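Putative oxidoreductase (Salmonella enterica subsp. enterica serovar Typhimurium, PDB 3NX4) binds NADP and probably acts as an NADPH-dependent acryloyl-CoA reductase of the medium-chain dehydrogenase/reductase family. Local coordinates at residues 199-204 and 225-230; 219-224 and 245-250. All blocks are in the same frame, centred on the assembly; numbering follows the deposited sequence.

Interaction 1 (199-204 and 225-230); sequences DEFAES and AKVLAQ
Lys226 sets its CG anti to the backbone N (chi1 -173°) and stays extended beyond it, which carries NZ from helix 221-229 across to the backbone of 199-204. There the ammonium donates two hydrogen bonds to main-chain carbonyls. The one to Glu203 O measures 3.2 Å from Lys226 NZ and runs nearly along the C=O axis. The one from Lys226 NZ to Glu200 O is shorter, 2.8 Å, but reaches that oxygen 34° out of the carbonyl plane. On the way the aliphatic chain lies against Ser204, whose CB is 3.5 Å from Lys226 CD.

Phe201 supplies the apolar half. A chi1 that turns the ring away from its own carbonyl brings CE2 against Val227 CG2, at 3.8 Å. Phe201 CE2 also comes within 3.3 Å of Gln230 OE1, the amide plane standing 80° from the ring. That oxygen is taken by the indole N-H of Trp212, while Gln230 NE2 donates to a water at 2.9 Å. The water in turn donates to Glu200 O, at 2.7 Å from it, and sits above the plane of the Phe201 ring, over its centre.

Segment 199-204 follows strand 194-197, the outermost on its side of the parallel Rossmann sheet, so the contact joins this loop to a helix of the nucleotide-binding domain. Glu200 O thus accepts from both the ammonium and the water, and the lysine ties two points of the loop through main-chain oxygens. The carboxylates of Glu200 and Glu203, not in contact with NZ, can add at most a longer-range attraction.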
loop_
_atom_site.group_PDB
_atom_site.type_symbol
_atom_site.label_atom_id
_atom_site.label_comp_id
_atom_site.label_asym_id
_atom_site.label_seq_id
_atom_site.Cartn_x
_atom_site.Cartn_y
_atom_site.Cartn_z
ATOM N N ASP A 199 19.754 -14.386 -0.274
ATOM C CA ASP A 199 19.495 -15.768 0.142
ATOM C C ASP A 199 18.584 -15.848 1.356
ATOM O O ASP A 199 17.968 -16.883 1.602
ATOM C CB ASP A 199 20.803 -16.504 0.485
ATOM C CG ASP A 199 21.666 -16.754 -0.723
ATOM O OD1 ASP A 199 21.159 -16.602 -1.857
ATOM O OD2 ASP A 199 22.854 -17.114 -0.536
ATOM N N GLU A 200 18.534 -14.769 2.128
ATOM C CA GLU A 200 17.747 -14.737 3.355
ATOM C C GLU A 200 16.303 -14.296 3.092
ATOM O O GLU A 200 15.547 -14.069 4.036
ATOM C CB GLU A 200 18.385 -13.775 4.362
ATOM C CG GLU A 200 19.866 -14.007 4.619
ATOM C CD GLU A 200 20.115 -14.930 5.793
ATOM O OE1 GLU A 200 19.931 -14.488 6.948
ATOM O OE2 GLU A 200 20.491 -16.098 5.564
ATOM N N PHE A 201 15.936 -14.160 1.817
ATOM C CA PHE A 201 14.606 -13.685 1.427
ATOM C C PHE A 201 13.900 -14.665 0.490
ATOM O O PHE A 201 13.271 -14.258 -0.491
ATOM C CB PHE A 201 14.710 -12.294 0.787
ATOM C CG PHE A 201 15.155 -11.237 1.749
ATOM C CD1 PHE A 201 16.494 -11.124 2.102
ATOM C CD2 PHE A 201 14.229 -10.392 2.346
ATOM C CE1 PHE A 201 16.911 -10.171 3.011
ATOM C CE2 PHE A 201 14.636 -9.438 3.258
ATOM C CZ PHE A 201 15.973 -9.324 3.595
ATOM N N ALA A 202 14.010 -15.954 0.813
ATOM C CA ALA A 202 13.569 -17.040 -0.062
ATOM C C ALA A 202 12.275 -17.712 0.415
ATOM O O ALA A 202 11.384 -17.988 -0.386
ATOM C CB ALA A 202 14.673 -18.074 -0.199
ATOM N N GLU A 203 12.193 -17.998 1.711
ATOM C CA GLU A 203 10.950 -18.483 2.323
ATOM C C GLU A 203 10.534 -17.530 3.436
ATOM O O GLU A 203 11.379 -16.865 4.030
ATOM C CB GLU A 203 11.126 -19.897 2.891
ATOM C CG GLU A 203 11.378 -20.971 1.845
ATOM C CD GLU A 203 12.855 -21.194 1.580
ATOM O OE1 GLU A 203 13.684 -20.730 2.396
ATOM O OE2 GLU A 203 13.185 -21.835 0.558
ATOM N N SER A 204 9.236 -17.459 3.723
ATOM C CA SER A 204 8.754 -16.592 4.789
ATOM C C SER A 204 7.389 -17.024 5.327
ATOM O O SER A 204 6.605 -17.659 4.624
ATOM C CB SER A 204 8.670 -15.136 4.316
ATOM O OG SER A 204 7.674 -14.974 3.324
ATOM N N ALA A 225 7.684 -10.087 -0.855
ATOM C CA ALA A 225 6.766 -10.757 0.059
ATOM C C ALA A 225 7.365 -10.868 1.458
ATOM O O ALA A 225 6.679 -10.642 2.449
ATOM C CB ALA A 225 6.388 -12.123 -0.470
ATOM N N LYS A 226 8.651 -11.200 1.543
ATOM C CA LYS A 226 9.279 -11.347 2.853
ATOM C C LYS A 226 9.533 -9.999 3.519
ATOM O O LYS A 226 9.359 -9.851 4.728
ATOM C CB LYS A 226 10.579 -12.147 2.775
ATOM C CG LYS A 226 11.133 -12.448 4.166
ATOM C CD LYS A 226 11.903 -13.751 4.211
ATOM C CE LYS A 226 12.466 -13.984 5.599
ATOM N NZ LYS A 226 13.479 -15.055 5.589
ATOM N N VAL A 227 9.959 -9.021 2.730
ATOM C CA VAL A 227 10.067 -7.649 3.232
ATOM C C VAL A 227 8.740 -7.186 3.837
ATOM O O VAL A 227 8.720 -6.618 4.928
ATOM C CB VAL A 227 10.575 -6.681 2.148
ATOM C CG1 VAL A 227 10.413 -5.226 2.590
ATOM C CG2 VAL A 227 12.065 -6.990 1.835
ATOM N N LEU A 228 7.633 -7.439 3.146
ATOM C CA LEU A 228 6.325 -7.110 3.724
ATOM C C LEU A 228 6.095 -7.791 5.070
ATOM O O LEU A 228 5.558 -7.170 5.982
ATOM C CB LEU A 228 5.179 -7.454 2.772
ATOM C CG LEU A 228 5.038 -6.550 1.548
ATOM C CD1 LEU A 228 4.157 -7.234 0.515
ATOM C CD2 LEU A 228 4.474 -5.196 1.950
ATOM N N ALA A 229 6.501 -9.055 5.192
ATOM C CA ALA A 229 6.319 -9.816 6.435
ATOM C C ALA A 229 7.197 -9.311 7.589
ATOM O O ALA A 229 6.946 -9.627 8.763
ATOM C CB ALA A 229 6.563 -11.328 6.190
ATOM N N GLN A 230 8.212 -8.520 7.242
ATOM C CA GLN A 230 9.192 -7.993 8.190
ATOM C C GLN A 230 8.994 -6.516 8.548
ATOM O O GLN A 230 9.833 -5.926 9.238
ATOM C CB GLN A 230 10.602 -8.127 7.590
ATOM C CG GLN A 230 11.112 -9.575 7.483
ATOM C CD GLN A 230 12.437 -9.677 6.733
ATOM O OE1 GLN A 230 12.785 -8.804 5.944
ATOM N NE2 GLN A 230 13.176 -10.761 6.979
HETATM O O HOH W 1 15.529 -12.091 5.881
#

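Interaction 2 (219-224 and 245-250); sequences VGDKVL and GFALPT. With NAP (NADP nicotinamide-adenine-dinucleotide phosphate), chain C.
Polar contact between Asp221 and Ala247 is confined to the backbone next to the N-terminal part of helix 221-229. Asp221 N donates to Ala247 O at 3.1 Å, but the N-H...O angle of 121° makes this a weak hydrogen bond. The same oxygen receives a CA-H...O contact from Asp221 CA, also at 3.1 Å, with 136° at the hydrogen. Gly245 O is near as well, yet its angle to Asp221 N is too poor for a bond.

Apolar packing joins Leu224 and Leu248. The chi1 of Leu224, 172°, swings its branch out to the Leu248 methyls, and the two side chains cross at a slant, Leu224 CD2 meeting Leu248 CD1 at 3.8 Å. Next to them Pro249, the centre of an inverse gamma turn, rests its ring on main chain, with CD 3.8 Å from Asp221 O.

Close backbone packing brings two glycines together. Gly220 has a positive phi, a region that glycine enters readily, and its main chain passes near that of Gly245, with Gly220 C 3.9 Å from Gly245 O.

Cofactor contact comes through Val219, part of the NADP pocket: its CG1 lies 3.4 Å from C2A of the adenine and its CG2 3.8 Å from N3A, so both methyls meet the base.

Around this, Asp217 at the end of strand 212-217 accepts a hydrogen bond from Gly220 N through OD2, and the backbones of Val219 and Gly244 are hydrogen-bonded to each other. Strand 247-251 pairs antiparallel with a strand of the second subunit, whose Val252 also packs on Leu224, so the N-terminal part of helix 221-229 lies between the adenine pocket and a sheet that continues across the dimer interface.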
loop_
_atom_site.group_PDB
_atom_site.type_symbol
_atom_site.label_atom_id
_atom_site.label_comp_id
_atom_site.label_asym_id
_atom_site.label_seq_id
_atom_site.Cartn_x
_atom_site.Cartn_y
_atom_site.Cartn_z
ATOM N N VAL A 219 12.773 -5.485 -6.510
ATOM C CA VAL A 219 12.806 -6.891 -6.881
ATOM C C VAL A 219 11.463 -7.585 -7.053
ATOM O O VAL A 219 11.296 -8.401 -7.934
ATOM C CB VAL A 219 13.644 -7.689 -5.867
ATOM C CG1 VAL A 219 13.709 -9.142 -6.255
ATOM C CG2 VAL A 219 15.017 -7.092 -5.729
ATOM N N GLY A 220 10.515 -7.265 -6.191
ATOM C CA GLY A 220 9.218 -7.892 -6.247
ATOM C C GLY A 220 9.294 -9.345 -5.822
ATOM O O GLY A 220 10.226 -9.764 -5.167
ATOM N N ASP A 221 8.280 -10.107 -6.203
ATOM C CA ASP A 221 8.233 -11.536 -5.946
ATOM C C ASP A 221 8.379 -11.909 -4.478
ATOM O O ASP A 221 7.804 -11.282 -3.605
ATOM C CB ASP A 221 9.330 -12.228 -6.745
ATOM C CG ASP A 221 9.074 -13.712 -6.927
ATOM O OD1 ASP A 221 7.944 -14.084 -7.282
ATOM O OD2 ASP A 221 10.008 -14.498 -6.708
ATOM N N LYS A 222 9.174 -12.941 -4.230
ATOM C CA LYS A 222 9.420 -13.443 -2.889
ATOM C C LYS A 222 10.147 -12.469 -1.983
ATOM O O LYS A 222 9.882 -12.412 -0.799
ATOM C CB LYS A 222 10.145 -14.785 -2.922
ATOM C CG LYS A 222 9.220 -15.959 -3.112
ATOM C CD LYS A 222 9.987 -17.251 -3.279
ATOM C CE LYS A 222 9.048 -18.419 -3.484
ATOM N NZ LYS A 222 8.246 -18.244 -4.710
ATOM N N VAL A 223 11.099 -11.738 -2.537
ATOM C CA VAL A 223 11.844 -10.805 -1.731
ATOM C C VAL A 223 10.893 -9.752 -1.181
ATOM O O VAL A 223 10.906 -9.483 -0.008
ATOM C CB VAL A 223 12.960 -10.147 -2.546
ATOM C CG1 VAL A 223 13.590 -9.019 -1.779
ATOM C CG2 VAL A 223 14.003 -11.176 -2.923
ATOM N N LEU A 224 10.027 -9.228 -2.033
ATOM C CA LEU A 224 9.051 -8.240 -1.615
ATOM C C LEU A 224 8.096 -8.847 -0.610
ATOM O O LEU A 224 7.750 -8.216 0.373
ATOM C CB LEU A 224 8.284 -7.699 -2.812
ATOM C CG LEU A 224 7.096 -6.790 -2.521
ATOM C CD1 LEU A 224 7.500 -5.651 -1.623
ATOM C CD2 LEU A 224 6.492 -6.284 -3.810
ATOM N N GLY A 245 10.852 -10.941 -10.411
ATOM C CA GLY A 245 9.592 -11.524 -10.841
ATOM C C GLY A 245 8.425 -10.595 -10.543
ATOM O O GLY A 245 8.441 -9.867 -9.544
ATOM N N PHE A 246 7.404 -10.616 -11.401
ATOM C CA PHE A 246 6.274 -9.687 -11.262
ATOM C C PHE A 246 5.204 -10.190 -10.290
ATOM O O PHE A 246 4.351 -9.422 -9.854
ATOM C CB PHE A 246 5.629 -9.407 -12.622
ATOM C CG PHE A 246 4.861 -10.571 -13.169
ATOM C CD1 PHE A 246 3.506 -10.702 -12.921
ATOM C CD2 PHE A 246 5.499 -11.549 -13.915
ATOM C CE1 PHE A 246 2.797 -11.784 -13.416
ATOM C CE2 PHE A 246 4.796 -12.635 -14.413
ATOM C CZ PHE A 246 3.444 -12.750 -14.164
ATOM N N ALA A 247 5.232 -11.476 -9.957
ATOM C CA ALA A 247 4.239 -12.010 -9.029
ATOM C C ALA A 247 4.444 -11.411 -7.641
ATOM O O ALA A 247 5.549 -10.979 -7.300
ATOM C CB ALA A 247 4.309 -13.535 -8.975
ATOM N N LEU A 248 3.383 -11.400 -6.847
ATOM C CA LEU A 248 3.442 -10.931 -5.468
ATOM C C LEU A 248 2.731 -11.940 -4.573
ATOM O O LEU A 248 1.567 -11.763 -4.249
ATOM C CB LEU A 248 2.843 -9.537 -5.320
ATOM C CG LEU A 248 2.968 -8.958 -3.911
ATOM C CD1 LEU A 248 4.296 -9.323 -3.285
ATOM C CD2 LEU A 248 2.764 -7.460 -3.925
ATOM N N PRO A 249 3.431 -13.005 -4.200
ATOM C CA PRO A 249 2.845 -14.066 -3.378
ATOM C C PRO A 249 2.897 -13.711 -1.905
ATOM O O PRO A 249 3.767 -14.171 -1.177
ATOM C CB PRO A 249 3.769 -15.247 -3.647
ATOM C CG PRO A 249 5.080 -14.625 -3.912
ATOM C CD PRO A 249 4.803 -13.333 -4.621
ATOM N N THR A 250 1.944 -12.894 -1.481
ATOM C CA THR A 250 1.880 -12.412 -0.113
ATOM C C THR A 250 0.540 -12.727 0.544
ATOM O O THR A 250 -0.284 -13.445 -0.008
ATOM C CB THR A 250 2.169 -10.893 -0.044
ATOM O OG1 THR A 250 2.198 -10.466 1.319
ATOM C CG2 THR A 250 1.116 -10.110 -0.796
HETATM P PA NAP C . 18.970 -2.908 -12.175
HETATM O O1A NAP C . 20.022 -1.879 -12.236
HETATM O O2A NAP C . 19.115 -4.086 -13.044
HETATM O O5B NAP C . 18.726 -3.351 -10.659
HETATM C C5B NAP C . 18.001 -4.522 -10.404
HETATM C C4B NAP C . 18.713 -5.186 -9.234
HETATM O O4B NAP C . 17.927 -6.252 -8.776
HETATM C C3B NAP C . 20.067 -5.779 -9.632
HETATM O O3B NAP C . 21.107 -4.849 -9.402
HETATM C C2B NAP C . 20.198 -6.971 -8.704
HETATM O O2B NAP C . 20.778 -6.504 -7.508
HETATM C C1B NAP C . 18.757 -7.342 -8.398
HETATM N N9A NAP C . 18.317 -8.515 -9.167
HETATM C C8A NAP C . 18.499 -8.752 -10.508
HETATM N N7A NAP C . 17.909 -9.936 -10.806
HETATM C C5A NAP C . 17.347 -10.439 -9.688
HETATM C C6A NAP C . 16.635 -11.603 -9.431
HETATM N N6A NAP C . 16.386 -12.482 -10.394
HETATM N N1A NAP C . 16.179 -11.842 -8.159
HETATM C C2A NAP C . 16.432 -10.941 -7.146
HETATM N N3A NAP C . 17.147 -9.789 -7.401
HETATM C C4A NAP C . 17.596 -9.549 -8.652
HETATM O O3 NAP C . 17.548 -2.238 -12.550
HETATM P PN NAP C . 17.020 -0.747 -12.290
HETATM O O1N NAP C . 17.168 0.073 -13.514
HETATM O O2N NAP C . 17.646 -0.289 -11.029
HETATM O O5D NAP C . 15.463 -1.086 -12.051
HETATM C C5D NAP C . 15.110 -1.885 -10.947
HETATM C C4D NAP C . 13.684 -2.384 -11.115
HETATM O O4D NAP C . 12.821 -1.274 -11.065
HETATM C C3D NAP C . 13.469 -3.034 -12.471
HETATM O O3D NAP C . 12.570 -4.112 -12.327
HETATM C C2D NAP C . 12.829 -1.947 -13.303
HETATM O O2D NAP C . 11.976 -2.483 -14.285
HETATM C C1D NAP C . 12.038 -1.215 -12.239
HETATM N N1N NAP C . 11.757 0.190 -12.555
HETATM C C2N NAP C . 10.450 0.571 -12.661
HETATM C C3N NAP C . 10.104 1.891 -12.935
HETATM C C7N NAP C . 8.727 2.335 -12.525
HETATM O O7N NAP C . 8.051 3.313 -13.272
HETATM N N7N NAP C . 8.179 1.778 -11.452
HETATM C C4N NAP C . 11.120 2.833 -13.102
HETATM C C5N NAP C . 12.458 2.432 -12.987
HETATM C C6N NAP C . 12.763 1.103 -12.701
HETATM P P2B NAP C . 21.788 -7.444 -6.656
HETATM O O1X NAP C . 22.486 -6.550 -5.667
HETATM O O2X NAP C . 20.997 -8.500 -5.922
HETATM O O3X NAP C . 22.765 -8.068 -7.615
#

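How the interactions relate
From the N terminus, the chain leaves strand 194-197 and passes through 199-204, then builds strand 212-217 before turning at 219-224 into helix 221-229. Residues 225-230, the second half of the helix and the residue after it, close interaction 1 back onto the earlier loop. The chain next runs through strand 235-239 to 245-250, which closes interaction 2 onto 219-224, at the N-terminal side of the helix. Their segments alternate, so the two loops cross rather than nest. Centres 9 Å apart, they also touch, Phe201 CB lying 3.9 Å from Val223 CG2. The shared helix therefore links the loop beyond the outermost strand 194-197 with the intersubunit strand 247-251.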